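Local coordinates for protein prolyl 4-hydroxylase (Phytophthora capsici LT1534, PDB 6IUQ) that probably hydroxylates proline residues at the 4-position, using an iron(II) centre and 2-oxoglutarate as cosubstrate in a double-stranded beta-helix core, at residues Y9-T14 with W48-L53; L53-W58 with P108-L113; C155-P160 with P265-L270. All blocks are in the same frame, centred on the assembly; numbering follows the deposited sequence.

Interaction 1 of 3, residues Y9-T14 with W48-L53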
loop_
_atom_site.group_PDB
_atom_site.type_symbol
_atom_site.label_atom_id
_atom_site.label_comp_id
_atom_site.label_asym_id
_atom_site.label_seq_id
_atom_site.Cartn_x
_atom_site.Cartn_y
_atom_site.Cartn_z
ATOM N N TYR A 9 24.719 11.146 13.106
ATOM C CA TYR A 9 23.834 9.993 13.159
ATOM C C TYR A 9 24.277 9.040 14.252
ATOM O O TYR A 9 25.471 8.878 14.496
ATOM C CB TYR A 9 23.799 9.289 11.793
ATOM C CG TYR A 9 23.255 10.179 10.696
ATOM C CD1 TYR A 9 21.888 10.273 10.466
ATOM C CD2 TYR A 9 24.107 10.954 9.909
ATOM C CE1 TYR A 9 21.383 11.103 9.480
ATOM C CE2 TYR A 9 23.605 11.791 8.918
ATOM C CZ TYR A 9 22.245 11.857 8.712
ATOM O OH TYR A 9 21.737 12.672 7.724
ATOM N N LYS A 10 23.309 8.404 14.901
ATOM C CA LYS A 10 23.593 7.496 16.010
ATOM C C LYS A 10 24.414 6.269 15.609
ATOM O O LYS A 10 24.971 5.581 16.467
ATOM C CB LYS A 10 22.283 7.039 16.655
ATOM C CG LYS A 10 22.048 7.608 18.042
ATOM C CD LYS A 10 22.649 6.711 19.128
ATOM C CE LYS A 10 21.872 5.408 19.282
ATOM N NZ LYS A 10 22.555 4.453 20.202
ATOM N N GLU A 11 24.485 5.997 14.312
ATOM C CA GLU A 11 25.137 4.788 13.824
ATOM C C GLU A 11 25.758 5.025 12.453
ATOM O O GLU A 11 25.237 5.791 11.651
ATOM C CB GLU A 11 24.129 3.642 13.769
ATOM C CG GLU A 11 24.627 2.392 13.066
ATOM C CD GLU A 11 23.608 1.267 13.107
ATOM O OE1 GLU A 11 23.668 0.352 12.235
ATOM O OE2 GLU A 11 22.751 1.305 14.019
ATOM N N SER A 12 26.878 4.377 12.184
ATOM C CA SER A 12 27.523 4.558 10.904
ATOM C C SER A 12 26.676 3.876 9.829
ATOM O O SER A 12 26.032 2.867 10.099
ATOM C CB SER A 12 28.949 4.006 10.942
ATOM O OG SER A 12 28.957 2.607 10.764
ATOM N N PHE A 13 26.644 4.432 8.623
ATOM C CA PHE A 13 25.846 3.824 7.562
ATOM C C PHE A 13 26.390 4.109 6.174
ATOM O O PHE A 13 27.213 4.993 5.982
ATOM C CB PHE A 13 24.398 4.307 7.639
ATOM C CG PHE A 13 24.220 5.737 7.220
ATOM C CD1 PHE A 13 24.474 6.766 8.111
ATOM C CD2 PHE A 13 23.787 6.050 5.934
ATOM C CE1 PHE A 13 24.309 8.092 7.726
ATOM C CE2 PHE A 13 23.612 7.366 5.540
ATOM C CZ PHE A 13 23.874 8.394 6.435
ATOM N N THR A 14 25.897 3.352 5.207
ATOM C CA THR A 14 26.243 3.562 3.813
ATOM C C THR A 14 24.989 3.804 2.991
ATOM O O THR A 14 24.072 2.978 2.988
ATOM C CB THR A 14 26.981 2.350 3.215
ATOM O OG1 THR A 14 27.996 1.913 4.124
ATOM C CG2 THR A 14 27.614 2.728 1.896
ATOM N N TRP A 48 21.448 2.541 7.398
ATOM C CA TRP A 48 20.771 3.433 6.460
ATOM C C TRP A 48 19.309 3.665 6.870
ATOM O O TRP A 48 18.858 4.810 6.932
ATOM C CB TRP A 48 20.882 2.862 5.043
ATOM C CG TRP A 48 20.489 3.798 3.926
ATOM C CD1 TRP A 48 20.192 5.129 4.023
ATOM C CD2 TRP A 48 20.328 3.449 2.543
ATOM N NE1 TRP A 48 19.861 5.630 2.778
ATOM C CE2 TRP A 48 19.931 4.615 1.859
ATOM C CE3 TRP A 48 20.474 2.259 1.821
ATOM C CZ2 TRP A 48 19.689 4.628 0.488
ATOM C CZ3 TRP A 48 20.230 2.269 0.470
ATOM C CH2 TRP A 48 19.838 3.446 -0.187
ATOM N N ALA A 49 18.580 2.596 7.183
ATOM C CA ALA A 49 17.234 2.734 7.743
ATOM C C ALA A 49 17.201 3.587 9.019
ATOM O O ALA A 49 16.297 4.409 9.195
ATOM C CB ALA A 49 16.633 1.368 8.021
ATOM N N SER A 50 18.174 3.405 9.905
ATOM C CA SER A 50 18.254 4.231 11.117
ATOM C C SER A 50 18.453 5.711 10.813
ATOM O O SER A 50 17.840 6.580 11.448
ATOM C CB SER A 50 19.397 3.764 12.027
ATOM O OG SER A 50 19.111 2.511 12.612
ATOM N N ALA A 51 19.348 5.990 9.872
ATOM C CA ALA A 51 19.597 7.355 9.414
ATOM C C ALA A 51 18.320 8.048 8.916
ATOM O O ALA A 51 18.063 9.197 9.259
ATOM C CB ALA A 51 20.641 7.346 8.329
ATOM N N LEU A 52 17.524 7.348 8.111
ATOM C CA LEU A 52 16.288 7.910 7.562
ATOM C C LEU A 52 15.301 8.199 8.699
ATOM O O LEU A 52 14.650 9.252 8.709
ATOM C CB LEU A 52 15.668 6.956 6.525
ATOM C CG LEU A 52 16.447 6.778 5.203
ATOM C CD1 LEU A 52 15.968 5.566 4.410
ATOM C CD2 LEU A 52 16.353 8.025 4.357
ATOM N N LEU A 53 15.218 7.273 9.660
ATOM C CA LEU A 53 14.345 7.428 10.833
ATOM C C LEU A 53 14.753 8.640 11.673
ATOM O O LEU A 53 13.898 9.414 12.097
ATOM C CB LEU A 53 14.356 6.152 11.712
ATOM C CG LEU A 53 13.595 6.170 13.051
ATOM C CD1 LEU A 53 12.117 6.512 12.871
ATOM C CD2 LEU A 53 13.752 4.849 13.826
HETATM O O HOH W 1 20.805 2.849 15.318
#

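Interaction 2 of 3, residues L53-W58 with P108-L113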
loop_
_atom_site.group_PDB
_atom_site.type_symbol
_atom_site.label_atom_id
_atom_site.label_comp_id
_atom_site.label_asym_id
_atom_site.label_seq_id
_atom_site.Cartn_x
_atom_site.Cartn_y
_atom_site.Cartn_z
ATOM N N LEU A 53 15.218 7.273 9.660
ATOM C CA LEU A 53 14.345 7.428 10.833
ATOM C C LEU A 53 14.753 8.640 11.673
ATOM O O LEU A 53 13.898 9.414 12.097
ATOM C CB LEU A 53 14.356 6.152 11.712
ATOM C CG LEU A 53 13.595 6.170 13.051
ATOM C CD1 LEU A 53 12.117 6.512 12.871
ATOM C CD2 LEU A 53 13.752 4.849 13.826
ATOM N N GLU A 54 16.053 8.808 11.904
ATOM C CA GLU A 54 16.545 9.958 12.664
ATOM C C GLU A 54 16.099 11.264 12.010
ATOM O O GLU A 54 15.576 12.155 12.684
ATOM C CB GLU A 54 18.072 9.913 12.809
ATOM C CG GLU A 54 18.556 8.835 13.789
ATOM C CD GLU A 54 20.079 8.806 13.977
ATOM O OE1 GLU A 54 20.649 9.853 14.365
ATOM O OE2 GLU A 54 20.696 7.725 13.759
ATOM N N GLU A 55 16.256 11.363 10.692
ATOM C CA GLU A 55 15.828 12.565 9.987
ATOM C C GLU A 55 14.322 12.775 10.116
ATOM O O GLU A 55 13.850 13.898 10.244
ATOM C CB GLU A 55 16.249 12.505 8.520
ATOM C CG GLU A 55 17.748 12.599 8.350
ATOM C CD GLU A 55 18.201 12.718 6.901
ATOM O OE1 GLU A 55 17.359 12.618 5.965
ATOM O OE2 GLU A 55 19.419 12.915 6.702
HETATM N N MSE A 56 13.563 11.689 10.119
HETATM C CA MSE A 56 12.118 11.806 10.265
HETATM C C MSE A 56 11.720 12.308 11.646
HETATM O O MSE A 56 10.810 13.123 11.775
HETATM C CB MSE A 56 11.442 10.463 9.993
HETATM C CG MSE A 56 11.524 10.043 8.547
HETATM SE SE MSE A 56 10.764 8.278 8.284
HETATM C CE MSE A 56 8.924 8.637 8.830
ATOM N N ARG A 57 12.382 11.788 12.673
ATOM C CA ARG A 57 12.125 12.221 14.036
ATOM C C ARG A 57 12.469 13.702 14.194
ATOM O O ARG A 57 11.779 14.441 14.889
ATOM C CB ARG A 57 12.928 11.386 15.030
ATOM C CG ARG A 57 12.403 9.976 15.267
ATOM C CD ARG A 57 12.843 9.520 16.645
ATOM N NE ARG A 57 12.961 8.074 16.799
ATOM C CZ ARG A 57 11.966 7.260 17.151
ATOM N NH1 ARG A 57 10.745 7.744 17.369
ATOM N NH2 ARG A 57 12.201 5.954 17.289
ATOM N N TRP A 58 13.544 14.129 13.540
ATOM C CA TRP A 58 13.928 15.524 13.567
ATOM C C TRP A 58 12.850 16.403 12.946
ATOM O O TRP A 58 12.491 17.441 13.497
ATOM C CB TRP A 58 15.246 15.733 12.842
ATOM C CG TRP A 58 15.717 17.138 12.939
ATOM C CD1 TRP A 58 16.468 17.687 13.945
ATOM C CD2 TRP A 58 15.452 18.195 12.012
ATOM N NE1 TRP A 58 16.695 19.017 13.690
ATOM C CE2 TRP A 58 16.082 19.356 12.511
ATOM C CE3 TRP A 58 14.755 18.271 10.803
ATOM C CZ2 TRP A 58 16.039 20.570 11.844
ATOM C CZ3 TRP A 58 14.709 19.481 10.143
ATOM C CH2 TRP A 58 15.346 20.617 10.666
ATOM N N PRO A 108 19.179 15.404 4.250
ATOM C CA PRO A 108 19.985 14.863 3.143
ATOM C C PRO A 108 19.708 13.405 2.756
ATOM O O PRO A 108 19.693 13.090 1.553
ATOM C CB PRO A 108 21.427 15.010 3.664
ATOM C CG PRO A 108 21.367 16.150 4.609
ATOM C CD PRO A 108 20.025 16.000 5.303
ATOM N N GLU A 109 19.516 12.522 3.732
ATOM C CA GLU A 109 19.241 11.136 3.388
ATOM C C GLU A 109 17.833 10.997 2.815
ATOM O O GLU A 109 17.598 10.196 1.909
ATOM C CB GLU A 109 19.427 10.209 4.599
ATOM C CG GLU A 109 20.836 10.222 5.174
ATOM C CD GLU A 109 21.909 9.954 4.116
ATOM O OE1 GLU A 109 21.703 9.092 3.225
ATOM O OE2 GLU A 109 22.965 10.627 4.165
ATOM N N LEU A 110 16.885 11.762 3.344
ATOM C CA LEU A 110 15.536 11.717 2.785
ATOM C C LEU A 110 15.519 12.369 1.407
ATOM O O LEU A 110 14.792 11.921 0.528
ATOM C CB LEU A 110 14.533 12.385 3.717
ATOM C CG LEU A 110 14.192 11.585 4.976
ATOM C CD1 LEU A 110 13.363 12.423 5.958
ATOM C CD2 LEU A 110 13.464 10.289 4.607
ATOM N N ASP A 111 16.337 13.405 1.210
ATOM C CA ASP A 111 16.420 14.072 -0.083
ATOM C C ASP A 111 17.022 13.128 -1.125
ATOM O O ASP A 111 16.510 13.003 -2.229
ATOM C CB ASP A 111 17.247 15.356 0.029
ATOM C CG ASP A 111 17.178 16.223 -1.231
ATOM O OD1 ASP A 111 16.422 15.880 -2.176
ATOM O OD2 ASP A 111 17.878 17.264 -1.267
ATOM N N ALA A 112 18.104 12.454 -0.767
ATOM C CA ALA A 112 18.703 11.440 -1.629
ATOM C C ALA A 112 17.742 10.286 -1.918
ATOM O O ALA A 112 17.751 9.719 -3.012
ATOM C CB ALA A 112 19.979 10.901 -1.003
ATOM N N LEU A 113 16.916 9.923 -0.945
ATOM C CA LEU A 113 15.944 8.869 -1.210
ATOM C C LEU A 113 14.913 9.400 -2.194
ATOM O O LEU A 113 14.495 8.691 -3.083
ATOM C CB LEU A 113 15.264 8.369 0.065
ATOM C CG LEU A 113 14.292 7.204 -0.199
ATOM C CD1 LEU A 113 14.938 6.115 -1.061
ATOM C CD2 LEU A 113 13.760 6.601 1.095
#

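Interaction 3 of 3, residues C155-P160 with P265-L270. With FE2 (Fe (II) ion), chain C.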
loop_
_atom_site.group_PDB
_atom_site.type_symbol
_atom_site.label_atom_id
_atom_site.label_comp_id
_atom_site.label_asym_id
_atom_site.label_seq_id
_atom_site.Cartn_x
_atom_site.Cartn_y
_atom_site.Cartn_z
ATOM N N CYS A 155 -10.887 -0.048 5.122
ATOM C CA CYS A 155 -10.425 -0.901 4.023
ATOM C C CYS A 155 -10.404 -0.069 2.770
ATOM O O CYS A 155 -11.356 0.675 2.529
ATOM C CB CYS A 155 -11.343 -2.101 3.815
ATOM S SG CYS A 155 -11.385 -3.255 5.175
ATOM N N HIS A 156 -9.342 -0.167 1.971
ATOM C CA HIS A 156 -9.287 0.646 0.767
ATOM C C HIS A 156 -8.285 0.117 -0.238
ATOM O O HIS A 156 -7.447 -0.720 0.096
ATOM C CB HIS A 156 -8.903 2.118 1.108
ATOM C CG HIS A 156 -7.558 2.259 1.780
ATOM N ND1 HIS A 156 -7.257 1.629 2.961
ATOM C CD2 HIS A 156 -6.423 2.887 1.397
ATOM C CE1 HIS A 156 -6.027 1.928 3.325
ATOM N NE2 HIS A 156 -5.492 2.682 2.382
ATOM N N TYR A 157 -8.361 0.649 -1.455
ATOM C CA TYR A 157 -7.298 0.532 -2.459
ATOM C C TYR A 157 -6.557 1.873 -2.521
ATOM O O TYR A 157 -7.188 2.921 -2.428
ATOM C CB TYR A 157 -7.889 0.158 -3.825
ATOM C CG TYR A 157 -8.534 -1.220 -3.883
ATOM C CD1 TYR A 157 -9.814 -1.443 -3.378
ATOM C CD2 TYR A 157 -7.862 -2.292 -4.457
ATOM C CE1 TYR A 157 -10.400 -2.711 -3.445
ATOM C CE2 TYR A 157 -8.439 -3.550 -4.528
ATOM C CZ TYR A 157 -9.698 -3.758 -4.010
ATOM O OH TYR A 157 -10.260 -5.009 -4.083
ATOM N N ASP A 158 -5.230 1.844 -2.652
ATOM C CA ASP A 158 -4.429 3.072 -2.753
ATOM C C ASP A 158 -4.781 3.899 -3.986
ATOM O O ASP A 158 -4.677 5.125 -3.968
ATOM C CB ASP A 158 -2.939 2.738 -2.739
ATOM C CG ASP A 158 -2.447 2.636 -1.368
ATOM O OD1 ASP A 158 -3.286 2.812 -0.473
ATOM O OD2 ASP A 158 -1.256 2.436 -1.138
ATOM N N ASN A 159 -5.211 3.216 -5.045
ATOM C CA ASN A 159 -5.843 3.836 -6.197
ATOM C C ASN A 159 -7.271 3.311 -6.276
ATOM O O ASN A 159 -7.495 2.214 -6.777
ATOM C CB ASN A 159 -5.056 3.522 -7.480
ATOM C CG ASN A 159 -5.557 4.278 -8.705
ATOM O OD1 ASN A 159 -6.713 4.716 -8.770
ATOM N ND2 ASN A 159 -4.686 4.398 -9.709
ATOM N N PRO A 160 -8.237 4.096 -5.775
ATOM C CA PRO A 160 -9.667 3.719 -5.783
ATOM C C PRO A 160 -10.366 3.935 -7.125
ATOM O O PRO A 160 -11.490 3.498 -7.322
ATOM C CB PRO A 160 -10.286 4.626 -4.711
ATOM C CG PRO A 160 -9.326 5.787 -4.561
ATOM C CD PRO A 160 -7.968 5.337 -5.018
ATOM N N PRO A 265 -8.204 -4.587 -11.508
ATOM C CA PRO A 265 -8.753 -3.455 -10.755
ATOM C C PRO A 265 -10.278 -3.414 -10.732
ATOM O O PRO A 265 -10.847 -2.673 -9.929
ATOM C CB PRO A 265 -8.199 -2.237 -11.497
ATOM C CG PRO A 265 -6.945 -2.753 -12.177
ATOM C CD PRO A 265 -7.285 -4.149 -12.567
ATOM N N VAL A 266 -10.937 -4.204 -11.572
ATOM C CA VAL A 266 -12.392 -4.205 -11.605
ATOM C C VAL A 266 -12.939 -4.724 -10.265
ATOM O O VAL A 266 -14.082 -4.442 -9.891
ATOM C CB VAL A 266 -12.940 -5.043 -12.812
ATOM C CG1 VAL A 266 -12.849 -6.544 -12.549
ATOM C CG2 VAL A 266 -14.379 -4.642 -13.141
ATOM N N GLN A 267 -12.098 -5.426 -9.512
ATOM C CA GLN A 267 -12.502 -5.935 -8.205
ATOM C C GLN A 267 -12.936 -4.828 -7.243
ATOM O O GLN A 267 -13.697 -5.086 -6.311
ATOM C CB GLN A 267 -11.367 -6.747 -7.566
ATOM C CG GLN A 267 -10.169 -5.930 -7.073
ATOM C CD GLN A 267 -9.059 -6.834 -6.537
ATOM O OE1 GLN A 267 -8.753 -6.820 -5.331
ATOM N NE2 GLN A 267 -8.464 -7.646 -7.427
ATOM N N ARG A 268 -12.444 -3.610 -7.467
ATOM C CA ARG A 268 -12.783 -2.452 -6.632
ATOM C C ARG A 268 -14.293 -2.147 -6.631
ATOM O O ARG A 268 -14.820 -1.525 -5.693
ATOM C CB ARG A 268 -11.987 -1.218 -7.098
ATOM C CG ARG A 268 -10.476 -1.439 -7.068
ATOM C CD ARG A 268 -9.686 -0.280 -7.650
ATOM N NE ARG A 268 -9.915 -0.136 -9.075
ATOM C CZ ARG A 268 -9.373 0.819 -9.829
ATOM N NH1 ARG A 268 -8.563 1.731 -9.300
ATOM N NH2 ARG A 268 -9.653 0.869 -11.115
ATOM N N LEU A 269 -14.977 -2.595 -7.679
ATOM C CA LEU A 269 -16.418 -2.441 -7.785
ATOM C C LEU A 269 -17.146 -3.505 -6.996
ATOM O O LEU A 269 -18.366 -3.478 -6.925
ATOM C CB LEU A 269 -16.865 -2.517 -9.247
ATOM C CG LEU A 269 -16.095 -1.618 -10.224
ATOM C CD1 LEU A 269 -16.427 -1.985 -11.655
ATOM C CD2 LEU A 269 -16.395 -0.149 -9.955
ATOM N N LEU A 270 -16.408 -4.452 -6.420
ATOM C CA LEU A 270 -17.040 -5.607 -5.801
ATOM C C LEU A 270 -16.570 -5.821 -4.390
ATOM O O LEU A 270 -17.173 -6.604 -3.653
ATOM C CB LEU A 270 -16.759 -6.870 -6.604
ATOM C CG LEU A 270 -17.036 -6.830 -8.102
ATOM C CD1 LEU A 270 -16.428 -8.066 -8.741
ATOM C CD2 LEU A 270 -18.515 -6.763 -8.368
HETATM FE FE FE2 C . -3.190 2.598 1.933
#

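Interaction 1 of 3, residues Y9-T14 with W48-L53
The methyl group of Ala-51 lies against one face of the ring of Phe-13 and also meets the ring of Tyr-9, so that one small residue of helix 46-61 receives two aromatic side chains from the N-terminal coil. The arrangement is that of a coil segment laid over one side of a helix that itself packs against the beta-helix core. Ala-51 CB makes a CH-pi contact with Phe-13, lying 3.7 Å from the ring centroid and only 8° off the normal. It is also 3.8 Å from Tyr-9 CD1, and Phe-13 CE1 in turn stands over one face of the tyrosine ring, toward its rim.

Phe-13 reaches the helix with CG placed between its backbone N and carbonyl carbon (chi1 72°), a rotamer that turns one ring face to the alanine methyl while CB comes to 3.4 Å from Trp-48 N. Beside it, Phe-13 CD2 is 4.2 Å from Trp-48 CD1. Thr-14 O carries the contact on to the indole of Trp-48, 3.4 Å above the ring plane and displaced toward the rim.

Polar groups gather at the other flank. Glu-11, its chain extended, approaches Ser-50, and a water bridges the two by donating to Glu-11 OE2 and to Ser-50 OG. Both side chains have further partners at the start of the helix: Glu-11 OE1 is hydrogen-bonded to His-46 ND1, and Ser-50 OG to His-46 O. The phenol of Tyr-9 passes beyond Ala-51 to hydrogen-bond with Glu-55, which fixes the far end of that ring, and Phe-44 meets Trp-48 edge-to-face. The carboxylate side of the water bridge is the shorter, 2.8 Å from the water oxygen to Glu-11 OE2, against 3.2 Å to Ser-50 OG.

Interaction 2 of 3, residues L53-W58 with P108-L113
The carboxylate of Glu-55 accepts two backbone N-H groups from the first turn of helix 108-115, so that a carboxylate of one helix binds the N-terminal N-H groups of another in a helix-helix contact beside the beta-helix core. Leu-110 N is 2.8 Å from Glu-55 OE1, and Glu-109 N is 3.0 Å from Glu-55 OE2. The second bond is the straighter, with an N-H...O angle of 165°, and uses the syn lone pair of OE2; Leu-110 N meets OE1 on its syn side, 18° out of the carboxylate plane. Two bonds through two oxygens hold the carboxylate against rotation, and the N-terminal end of the helix probably favours its charged form.

Glu-55 reaches helix 108-115 as an extended chain, its CB resting near Leu-110 CD1. Tyr-9 adds a hydrogen bond to OE2. The side chain of Glu-109 crosses that of Glu-55 at about a right angle and turns away to a salt bridge with Arg-15; the charged oxygens of the two glutamates stay 4.9 Å apart, Glu-55 OE2 to Glu-109 OE2.

Around this polar centre the axes of segments 53-58 and 108-113 approach to 9.3 Å, their directions 112° apart. Leu-110 and selenomethionine Met-56 both reach Leu-143 of the core sheet, and their own side chains cross nearly perpendicularly, with Met-56 CG 4.0 Å from Leu-110 CD1.

Interaction 3 of 3, residues C155-P160 with P265-L270
The ring of Tyr-157 carries the aliphatic part of Arg-268 on one face and the amide oxygen of Gln-267 at its edge. Arg-268 CG lies over the ring centre in a CH-pi contact, 3.6 Å from the centroid and 4° off the normal. At the edge, Tyr-157 OH donates to Gln-267 OE1 over 2.7 Å, on a lone pair in the carbonyl plane; the amide stands nearly upright to the phenol ring, their planes 86° apart.

The guanidinium of Arg-268 goes on past the tyrosine to the backbone of the opposing loop. Its NH1 donates to Asn-159 O over 2.8 Å, with that oxygen in the guanidinium plane although the donor sits well above the carbonyl plane. A bend at chi3 (-67°) turns NE back to its own segment, where Pro-265 O takes both Arg-268 NE (2.8 Å) and Arg-268 N, from opposite faces of its plane. Asn-237 binds NH2 of Arg-268 and also Asn-159 OD1.

Segment 155-160 holds the His-X-Asp part of the facial triad of a 2OG-Fe(II) oxygenase, in the double-stranded beta-helix fold. His-156 NE2 and Asp-158 OD1, the latter at 2.4 Å from the iron, bind the metal together with His-215. Tyr-157, between the two ligands in sequence, points its side chain to segment 265-270, joining the metal-binding loop to the C-terminal helical region. Asp-158 OD2 is held by hydrogen bonds with Thr-169 OG1 and Trp-230 NE1, while Asn-159 ND2 bonds to Arg-166 O.

Interactions 1 and 2 are neighbours, their centres about 9 Å apart, and both build on helix 46-61; they share Leu-53, and the backbone N of Lys-10 in the first is probably hydrogen-bonded to Glu-54 OE2 in the second. Interaction 1 is the more superficial, with aromatic rings, an alanine methyl and a water bridge holding an N-terminal loop. Interaction 2 is buried and joins two helices through a carboxylate that accepts backbone N-H groups. Interaction 3, also buried, lies on the opposite side of the chain's centre, about 32 Å from interaction 2 between centres. There two irregular segments meet through a phenol, an amide and a guanidinium, and it alone of the three includes iron ligands.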